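Local atomic coordinates of sugar fermentation stimulation protein homolog (Pyrococcus furiosus, PDB entry 4DA2), a protein that probably binds DNA, joining an OB-fold domain to a PD-(D/E)xK nuclease-like domain that holds bound calcium ions. Residues Phe11-Phe15 with Leu25-Lys29; Arg31-Ile37 with Lys62-Leu67; Asp72-Ile78 with Ala177-Val181. The protein carries 1 engineered substitution. All blocks are in the same frame, centred on the assembly; numbering follows the deposited sequence.

The three contacts follow one another in series along the chain, and all reach the curled mixed sheet of the OB-fold domain. Contacts 1 and 2, with centres about 9 Å apart, are directly joined: strands 23-28 and 31-36 are neighbours in the sheet, Val26 O probably accepts a hydrogen bond from Glu33 N, and Ile28 packs on Tyr65. Contact 3 stands about 18 Å from contact 1 and 22 Å from contact 2, centre to centre, but strand 65-72 of contact 2 leads directly into its hairpin. The first two contacts thus lie in the barrel wall, while 72-78 with 177-181 joins it to the PD-(D/E)xK domain, which holds the calcium ions.

Contact 1. Residues Phe11-Phe15 with Leu25-Lys29; sequences FPCIF and LVRIK
The carbonyl oxygen of Ile14 is approached twice from the facing strand: Arg27 N donates a hydrogen bond of 2.8 Å to Ile14 O, and Val26 CA meets the same oxygen at 3.1 Å in a weaker CA-H...O contact. A return bond of 2.8 Å from Ile14 N to Arg27 O, with an angle of 162° at the hydrogen, completes the antiparallel hydrogen-bonded pair of this beta hairpin. Phe15 and Val26 form the adjoining non-hydrogen-bonded pair. On the face of Ile14 and Arg27 the two side chains run side by side, Ile14 CD1 lying 4.1 Å from Arg27 CG before the arginine bends away. The other face is apolar. Cys13 SG sits between its backbone N and carbonyl carbon (chi1 68°), which brings the sulfur to 3.8 Å from Val26 CB, while Cys13 CB rests 3.6 Å from Ile28 CG1. Phe15 crosses Val26 at about a right angle, its ring carbon CD1 being 4.2 Å from Val26 CG1. The short strand axes diverge strongly from antiparallel, at 132°, as suits the curled sheet of an OB barrel. Strand 52-57 continues that sheet beyond 11-15 through backbone bonds of Phe11 to Cys55 and Cys13 to Gly53, and strand 65-72 packs Tyr65 against Phe11 and Ile28, and Leu67 against Cys13 and Phe15.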
loop_
_atom_site.group_PDB
_atom_site.type_symbol
_atom_site.label_atom_id
_atom_site.label_comp_id
_atom_site.label_asym_id
_atom_site.label_seq_id
_atom_site.Cartn_x
_atom_site.Cartn_y
_atom_site.Cartn_z
ATOM N N PHE A 11 -3.035 -3.861 -19.230
ATOM C CA PHE A 11 -2.197 -4.575 -20.207
ATOM C C PHE A 11 -1.239 -5.562 -19.536
ATOM O O PHE A 11 -0.395 -5.145 -18.749
ATOM C CB PHE A 11 -1.388 -3.579 -21.067
ATOM C CG PHE A 11 -2.237 -2.605 -21.846
ATOM C CD1 PHE A 11 -3.247 -3.059 -22.697
ATOM C CD2 PHE A 11 -2.010 -1.233 -21.748
ATOM C CE1 PHE A 11 -4.035 -2.161 -23.425
ATOM C CE2 PHE A 11 -2.796 -0.327 -22.472
ATOM C CZ PHE A 11 -3.806 -0.793 -23.311
ATOM N N PRO A 12 -1.360 -6.874 -19.845
ATOM C CA PRO A 12 -0.307 -7.788 -19.393
ATOM C C PRO A 12 1.007 -7.396 -20.076
ATOM O O PRO A 12 0.992 -6.883 -21.200
ATOM C CB PRO A 12 -0.782 -9.171 -19.880
ATOM C CG PRO A 12 -1.785 -8.889 -20.943
ATOM C CD PRO A 12 -2.401 -7.557 -20.636
ATOM N N CYS A 13 2.119 -7.604 -19.383
ATOM C CA CYS A 13 3.433 -7.265 -19.907
ATOM C C CYS A 13 4.436 -8.230 -19.298
ATOM O O CYS A 13 4.111 -8.947 -18.332
ATOM C CB CYS A 13 3.785 -5.803 -19.569
ATOM S SG CYS A 13 4.049 -5.489 -17.797
ATOM N N ILE A 14 5.629 -8.295 -19.887
ATOM C CA ILE A 14 6.724 -9.052 -19.313
ATOM C C ILE A 14 7.687 -8.088 -18.662
ATOM O O ILE A 14 8.166 -7.140 -19.308
ATOM C CB ILE A 14 7.476 -9.926 -20.374
ATOM C CG1 ILE A 14 6.488 -10.847 -21.103
ATOM C CG2 ILE A 14 8.645 -10.697 -19.697
ATOM C CD1 ILE A 14 7.028 -11.469 -22.389
ATOM N N PHE A 15 7.980 -8.324 -17.388
ATOM C CA PHE A 15 8.967 -7.507 -16.709
ATOM C C PHE A 15 10.358 -7.846 -17.218
ATOM O O PHE A 15 10.745 -9.014 -17.246
ATOM C CB PHE A 15 8.900 -7.676 -15.192
ATOM C CG PHE A 15 9.811 -6.744 -14.467
ATOM C CD1 PHE A 15 9.480 -5.407 -14.324
ATOM C CD2 PHE A 15 11.027 -7.196 -13.941
ATOM C CE1 PHE A 15 10.362 -4.505 -13.674
ATOM C CE2 PHE A 15 11.888 -6.311 -13.287
ATOM C CZ PHE A 15 11.561 -4.968 -13.151
ATOM N N LEU A 25 11.666 -1.305 -17.158
ATOM C CA LEU A 25 11.385 -1.653 -18.560
ATOM C C LEU A 25 10.575 -2.942 -18.620
ATOM O O LEU A 25 10.887 -3.921 -17.928
ATOM C CB LEU A 25 12.691 -1.815 -19.351
ATOM C CG LEU A 25 13.589 -0.586 -19.446
ATOM C CD1 LEU A 25 14.907 -0.901 -20.125
ATOM C CD2 LEU A 25 12.837 0.566 -20.181
ATOM N N VAL A 26 9.543 -2.935 -19.466
ATOM C CA VAL A 26 8.662 -4.070 -19.671
ATOM C C VAL A 26 8.461 -4.288 -21.174
ATOM O O VAL A 26 8.627 -3.360 -21.975
ATOM C CB VAL A 26 7.260 -3.862 -18.992
ATOM C CG1 VAL A 26 7.429 -3.562 -17.490
ATOM C CG2 VAL A 26 6.481 -2.778 -19.668
ATOM N N ARG A 27 8.074 -5.500 -21.540
ATOM C CA ARG A 27 7.673 -5.809 -22.897
ATOM C C ARG A 27 6.154 -5.885 -22.945
ATOM O O ARG A 27 5.546 -6.636 -22.202
ATOM C CB ARG A 27 8.320 -7.120 -23.349
ATOM C CG ARG A 27 7.560 -7.930 -24.391
ATOM C CD ARG A 27 8.241 -7.907 -25.744
ATOM N NE ARG A 27 9.697 -8.020 -25.657
ATOM C CZ ARG A 27 10.528 -7.316 -26.422
ATOM N NH1 ARG A 27 10.029 -6.446 -27.294
ATOM N NH2 ARG A 27 11.842 -7.436 -26.283
ATOM N N ILE A 28 5.570 -5.081 -23.818
ATOM C CA ILE A 28 4.160 -5.127 -24.145
ATOM C C ILE A 28 4.050 -5.402 -25.641
ATOM O O ILE A 28 4.326 -4.525 -26.454
ATOM C CB ILE A 28 3.428 -3.809 -23.804
ATOM C CG1 ILE A 28 3.526 -3.486 -22.300
ATOM C CG2 ILE A 28 1.994 -3.897 -24.262
ATOM C CD1 ILE A 28 3.190 -2.026 -21.940
ATOM N N LYS A 29 3.658 -6.630 -25.989
ATOM C CA LYS A 29 3.585 -7.061 -27.388
ATOM C C LYS A 29 4.964 -6.933 -28.052
ATOM O O LYS A 29 5.954 -7.474 -27.560
ATOM C CB LYS A 29 2.520 -6.264 -28.164
ATOM C CG LYS A 29 1.111 -6.298 -27.575
ATOM C CD LYS A 29 0.351 -7.537 -28.009
ATOM C CE LYS A 29 -1.021 -7.614 -27.358
ATOM N NZ LYS A 29 -1.967 -6.587 -27.873
#

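Contact 2. Residues Arg31-Ile37 with Lys62-Leu67; sequences RIERALI and KTRYIL
Leu36 pairs with Ile66 in a parallel bridge, the pairing of third and fifth strands of the barrel that closes an OB fold. Leu36 N donates to Tyr65 O at 2.8 Å, a nearly straight bond (174°) that arrives tilted from the carbonyl plane, and Leu36 O accepts from Leu67 N at 2.9 Å. Inside the barrel, Ala35 CB lies 4.1 Å from Leu67 CB, and Ile37 runs alongside Leu67. Leu36 CG lies anti to the backbone N (chi1 -153°), which carries CD1 to 3.4 Å from Thr63 OG1, a buried hydroxyl with no polar partner in the model. Farther along, Glu33 approaches the Tyr65 ring at a slant, its CD 3.7 Å from Tyr65 CE2, while its OE1 makes a salt bridge of 3.6 Å to Arg64 NH1, carboxylate and guanidinium planes 63° apart. At the solvent-exposed end two like charges meet: Lys62 NZ lies at the edge of the Arg34 guanidinium, in its plane, 3.3 Å from NH1. Behind this layer, Ala35 and Leu67 both pack on Cys55 of strand 52-57. Glu33 has a second charged neighbour: Arg31 NE faces Glu33 OE2 at a long 3.9 Å, the oxygen well out of the guanidinium plane, and only the charges interact.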
loop_
_atom_site.group_PDB
_atom_site.type_symbol
_atom_site.label_atom_id
_atom_site.label_comp_id
_atom_site.label_asym_id
_atom_site.label_seq_id
_atom_site.Cartn_x
_atom_site.Cartn_y
_atom_site.Cartn_z
ATOM N N ARG A 31 6.742 -4.316 -28.281
ATOM C CA ARG A 31 7.467 -3.124 -27.791
ATOM C C ARG A 31 8.160 -3.301 -26.436
ATOM O O ARG A 31 7.633 -3.967 -25.551
ATOM C CB ARG A 31 6.517 -1.917 -27.734
ATOM C CG ARG A 31 6.031 -1.485 -29.102
ATOM C CD ARG A 31 5.066 -0.307 -29.041
ATOM N NE ARG A 31 3.689 -0.686 -28.777
ATOM C CZ ARG A 31 2.646 0.123 -28.935
ATOM N NH1 ARG A 31 2.806 1.366 -29.375
ATOM N NH2 ARG A 31 1.430 -0.314 -28.655
ATOM N N ILE A 32 9.358 -2.725 -26.300
ATOM C CA ILE A 32 9.949 -2.474 -24.988
ATOM C C ILE A 32 9.537 -1.080 -24.514
ATOM O O ILE A 32 9.782 -0.086 -25.207
ATOM C CB ILE A 32 11.486 -2.654 -24.967
ATOM C CG1 ILE A 32 11.865 -4.080 -25.377
ATOM C CG2 ILE A 32 12.037 -2.340 -23.562
ATOM C CD1 ILE A 32 13.374 -4.332 -25.476
ATOM N N GLU A 33 8.899 -0.998 -23.340
ATOM C CA GLU A 33 8.349 0.272 -22.891
ATOM C C GLU A 33 8.836 0.654 -21.501
ATOM O O GLU A 33 8.998 -0.196 -20.643
ATOM C CB GLU A 33 6.821 0.193 -22.827
ATOM C CG GLU A 33 6.140 0.048 -24.177
ATOM C CD GLU A 33 6.110 1.344 -24.948
ATOM O OE1 GLU A 33 6.566 2.388 -24.414
ATOM O OE2 GLU A 33 5.643 1.326 -26.095
ATOM N N ARG A 34 9.047 1.947 -21.303
ATOM C CA ARG A 34 9.329 2.507 -19.976
ATOM C C ARG A 34 8.042 2.556 -19.138
ATOM O O ARG A 34 7.025 3.068 -19.598
ATOM C CB ARG A 34 9.945 3.900 -20.126
ATOM C CG ARG A 34 10.822 4.339 -18.976
ATOM C CD ARG A 34 11.463 5.688 -19.273
ATOM N NE ARG A 34 12.211 6.225 -18.157
ATOM C CZ ARG A 34 12.335 7.520 -17.911
ATOM N NH1 ARG A 34 11.717 8.403 -18.683
ATOM N NH2 ARG A 34 13.040 7.933 -16.870
ATOM N N ALA A 35 8.081 2.000 -17.920
ATOM C CA ALA A 35 6.911 1.935 -17.057
ATOM C C ALA A 35 7.249 2.512 -15.693
ATOM O O ALA A 35 8.278 2.183 -15.108
ATOM C CB ALA A 35 6.431 0.464 -16.917
ATOM N N LEU A 36 6.391 3.396 -15.200
ATOM C CA LEU A 36 6.577 4.003 -13.901
ATOM C C LEU A 36 6.385 2.977 -12.784
ATOM O O LEU A 36 5.492 2.154 -12.839
ATOM C CB LEU A 36 5.542 5.113 -13.714
ATOM C CG LEU A 36 5.936 6.233 -12.767
ATOM C CD1 LEU A 36 7.065 7.059 -13.376
ATOM C CD2 LEU A 36 4.728 7.124 -12.451
ATOM N N ILE A 37 7.238 3.051 -11.771
ATOM C CA ILE A 37 7.093 2.236 -10.575
ATOM C C ILE A 37 6.883 3.214 -9.403
ATOM O O ILE A 37 7.717 4.095 -9.144
ATOM C CB ILE A 37 8.359 1.351 -10.333
ATOM C CG1 ILE A 37 8.501 0.267 -11.408
ATOM C CG2 ILE A 37 8.335 0.744 -8.896
ATOM C CD1 ILE A 37 9.912 -0.353 -11.484
ATOM N N LYS A 62 5.961 12.351 -18.325
ATOM C CA LYS A 62 7.274 11.759 -18.600
ATOM C C LYS A 62 7.210 10.310 -19.090
ATOM O O LYS A 62 7.931 9.932 -20.017
ATOM C CB LYS A 62 8.220 11.891 -17.394
ATOM C CG LYS A 62 9.676 11.607 -17.745
ATOM C CD LYS A 62 10.634 11.917 -16.601
ATOM C CE LYS A 62 11.976 11.199 -16.781
ATOM N NZ LYS A 62 12.660 11.506 -18.074
ATOM N N THR A 63 6.346 9.513 -18.472
ATOM C CA THR A 63 6.206 8.100 -18.846
ATOM C C THR A 63 4.742 7.814 -19.211
ATOM O O THR A 63 3.844 8.411 -18.618
ATOM C CB THR A 63 6.726 7.176 -17.722
ATOM O OG1 THR A 63 5.909 7.327 -16.555
ATOM C CG2 THR A 63 8.168 7.548 -17.362
ATOM N N ARG A 64 4.530 6.941 -20.197
ATOM C CA ARG A 64 3.202 6.650 -20.735
ATOM C C ARG A 64 2.536 5.425 -20.119
ATOM O O ARG A 64 1.380 5.138 -20.428
ATOM C CB ARG A 64 3.250 6.446 -22.257
ATOM C CG ARG A 64 4.010 7.510 -23.043
ATOM C CD ARG A 64 3.431 7.773 -24.450
ATOM N NE ARG A 64 2.775 6.636 -25.118
ATOM C CZ ARG A 64 3.372 5.506 -25.506
ATOM N NH1 ARG A 64 4.656 5.296 -25.264
ATOM N NH2 ARG A 64 2.668 4.560 -26.117
ATOM N N TYR A 65 3.272 4.690 -19.281
ATOM C CA TYR A 65 2.695 3.513 -18.621
ATOM C C TYR A 65 3.024 3.480 -17.152
ATOM O O TYR A 65 4.075 3.947 -16.743
ATOM C CB TYR A 65 3.220 2.233 -19.265
ATOM C CG TYR A 65 2.775 2.060 -20.685
ATOM C CD1 TYR A 65 1.596 1.372 -20.983
ATOM C CD2 TYR A 65 3.521 2.593 -21.735
ATOM C CE1 TYR A 65 1.181 1.214 -22.305
ATOM C CE2 TYR A 65 3.112 2.437 -23.052
ATOM C CZ TYR A 65 1.945 1.746 -23.326
ATOM O OH TYR A 65 1.543 1.593 -24.631
ATOM N N ILE A 66 2.102 2.930 -16.362
ATOM C CA ILE A 66 2.355 2.655 -14.950
ATOM C C ILE A 66 2.341 1.136 -14.760
ATOM O O ILE A 66 1.405 0.450 -15.209
ATOM C CB ILE A 66 1.280 3.307 -14.061
ATOM C CG1 ILE A 66 1.178 4.804 -14.350
ATOM C CG2 ILE A 66 1.593 3.107 -12.579
ATOM C CD1 ILE A 66 -0.103 5.386 -13.873
ATOM N N LEU A 67 3.397 0.605 -14.135
ATOM C CA LEU A 67 3.402 -0.813 -13.759
ATOM C C LEU A 67 2.628 -0.961 -12.438
ATOM O O LEU A 67 3.134 -0.586 -11.368
ATOM C CB LEU A 67 4.843 -1.308 -13.608
ATOM C CG LEU A 67 5.119 -2.738 -13.127
ATOM C CD1 LEU A 67 4.436 -3.756 -14.055
ATOM C CD2 LEU A 67 6.629 -2.940 -13.075
#

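Contact 3. Residues Asp72-Ile78 with Ala177-Val181; sequences DHGKIAI and ALPNV
Ile78 N donates a backbone hydrogen bond of 2.9 Å to Ala177 O, in the carbonyl plane, tying the second strand of a beta hairpin to the loop 177-181. The hairpin joins strand 65-72 to strand 75-78 through a type I' turn from Asp72 to Lys75. It belongs to the OB-fold part of the chain and the loop to the PD-(D/E)xK part, and the contact joins the two. Pro179 is the central side chain. Its ring lies against the base of the turn, with CG 3.3 Å from Asp72 O and CD 3.3 Å from Asp72 OD2. The carboxylate reaches this place because CG of Asp72 stands opposite the backbone N (chi1 -171°), and OD2 also forms a salt bridge with Arg138, which hydrogen-bonds to Pro179 O and Asn180 O as well. One arginine thus holds the turn and the loop together. Lys75 and Pro179 run antiparallel to each other, CB to CB 3.9 Å, and the lysine chain then turns off from the loop. Along the strand the side chains that meet are mostly apolar: Leu178 CD2 touches Ala77 CB at 3.7 Å, both side chains also meeting Phe46, and Ala177 CB sits 3.8 Å from Ile78 CB.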
loop_
_atom_site.group_PDB
_atom_site.type_symbol
_atom_site.label_atom_id
_atom_site.label_comp_id
_atom_site.label_asym_id
_atom_site.label_seq_id
_atom_site.Cartn_x
_atom_site.Cartn_y
_atom_site.Cartn_z
ATOM N N ASP A 72 0.117 -13.068 -9.507
ATOM C CA ASP A 72 0.393 -13.694 -8.223
ATOM C C ASP A 72 -0.759 -14.639 -7.975
ATOM O O ASP A 72 -1.905 -14.204 -7.812
ATOM C CB ASP A 72 0.509 -12.639 -7.105
ATOM C CG ASP A 72 1.012 -13.210 -5.797
ATOM O OD1 ASP A 72 1.632 -14.287 -5.814
ATOM O OD2 ASP A 72 0.829 -12.561 -4.743
ATOM N N HIS A 73 -0.449 -15.937 -8.026
ATOM C CA HIS A 73 -1.428 -16.984 -7.773
ATOM C C HIS A 73 -2.729 -16.825 -8.576
ATOM O O HIS A 73 -3.827 -17.091 -8.080
ATOM C CB HIS A 73 -1.655 -17.128 -6.258
ATOM C CG HIS A 73 -0.400 -17.468 -5.513
ATOM N ND1 HIS A 73 0.454 -18.476 -5.916
ATOM C CD2 HIS A 73 0.166 -16.914 -4.415
ATOM C CE1 HIS A 73 1.484 -18.536 -5.091
ATOM N NE2 HIS A 73 1.331 -17.602 -4.169
ATOM N N GLY A 74 -2.592 -16.422 -9.835
ATOM C CA GLY A 74 -3.726 -16.321 -10.720
ATOM C C GLY A 74 -4.465 -14.997 -10.645
ATOM O O GLY A 74 -5.370 -14.727 -11.439
ATOM N N LYS A 75 -4.079 -14.167 -9.688
ATOM C CA LYS A 75 -4.688 -12.851 -9.518
ATOM C C LYS A 75 -3.554 -11.851 -9.749
ATOM O O LYS A 75 -2.494 -12.207 -10.330
ATOM C CB LYS A 75 -5.282 -12.698 -8.087
ATOM C CG LYS A 75 -6.269 -13.793 -7.608
ATOM C CD LYS A 75 -7.653 -13.652 -8.234
ATOM C CE LYS A 75 -8.773 -14.462 -7.516
ATOM N NZ LYS A 75 -8.574 -15.952 -7.564
ATOM N N ILE A 76 -3.731 -10.623 -9.262
ATOM C CA ILE A 76 -2.693 -9.597 -9.387
ATOM C C ILE A 76 -2.370 -8.964 -8.026
ATOM O O ILE A 76 -3.287 -8.469 -7.361
ATOM C CB ILE A 76 -3.117 -8.503 -10.368
ATOM C CG1 ILE A 76 -3.309 -9.112 -11.775
ATOM C CG2 ILE A 76 -2.044 -7.393 -10.405
ATOM C CD1 ILE A 76 -4.123 -8.228 -12.756
ATOM N N ALA A 77 -1.088 -8.978 -7.632
ATOM C CA ALA A 77 -0.621 -8.239 -6.442
ATOM C C ALA A 77 -0.449 -6.777 -6.873
ATOM O O ALA A 77 0.169 -6.503 -7.897
ATOM C CB ALA A 77 0.696 -8.788 -5.978
ATOM N N ILE A 78 -0.978 -5.838 -6.092
ATOM C CA ILE A 78 -0.895 -4.431 -6.475
ATOM C C ILE A 78 0.324 -3.842 -5.776
ATOM O O ILE A 78 0.331 -3.663 -4.537
ATOM C CB ILE A 78 -2.176 -3.641 -6.101
ATOM C CG1 ILE A 78 -3.409 -4.235 -6.815
ATOM C CG2 ILE A 78 -1.956 -2.154 -6.445
ATOM C CD1 ILE A 78 -4.786 -3.688 -6.339
ATOM N N ALA A 177 -2.018 -5.834 -0.252
ATOM C CA ALA A 177 -2.521 -5.956 -1.619
ATOM C C ALA A 177 -1.981 -7.179 -2.369
ATOM O O ALA A 177 -1.584 -7.075 -3.552
ATOM C CB ALA A 177 -2.228 -4.671 -2.424
ATOM N N LEU A 178 -1.965 -8.325 -1.675
ATOM C CA LEU A 178 -1.586 -9.624 -2.241
ATOM C C LEU A 178 -2.802 -10.519 -2.150
ATOM O O LEU A 178 -3.500 -10.475 -1.147
ATOM C CB LEU A 178 -0.530 -10.300 -1.337
ATOM C CG LEU A 178 0.885 -9.755 -1.202
ATOM C CD1 LEU A 178 1.630 -10.572 -0.196
ATOM C CD2 LEU A 178 1.628 -9.747 -2.524
ATOM N N PRO A 179 -3.030 -11.372 -3.161
ATOM C CA PRO A 179 -4.050 -12.407 -2.986
ATOM C C PRO A 179 -3.544 -13.447 -1.976
ATOM O O PRO A 179 -2.331 -13.534 -1.699
ATOM C CB PRO A 179 -4.158 -13.038 -4.390
ATOM C CG PRO A 179 -2.763 -12.838 -4.980
ATOM C CD PRO A 179 -2.325 -11.490 -4.458
ATOM N N ASN A 180 -4.481 -14.204 -1.417
ATOM C CA ASN A 180 -4.200 -15.338 -0.513
ATOM C C ASN A 180 -3.290 -15.025 0.674
ATOM O O ASN A 180 -2.318 -15.722 0.939
ATOM C CB ASN A 180 -3.681 -16.562 -1.293
ATOM C CG ASN A 180 -4.591 -16.932 -2.441
ATOM O OD1 ASN A 180 -4.499 -16.348 -3.521
ATOM N ND2 ASN A 180 -5.517 -17.861 -2.200
ATOM N N VAL A 181 -3.607 -13.955 1.379
ATOM C CA VAL A 181 -3.010 -13.713 2.671
ATOM C C VAL A 181 -4.171 -13.438 3.603
ATOM O O VAL A 181 -5.210 -12.935 3.164
ATOM C CB VAL A 181 -2.004 -12.497 2.675
ATOM C CG1 VAL A 181 -0.678 -12.856 1.996
ATOM C CG2 VAL A 181 -2.646 -11.235 2.079
#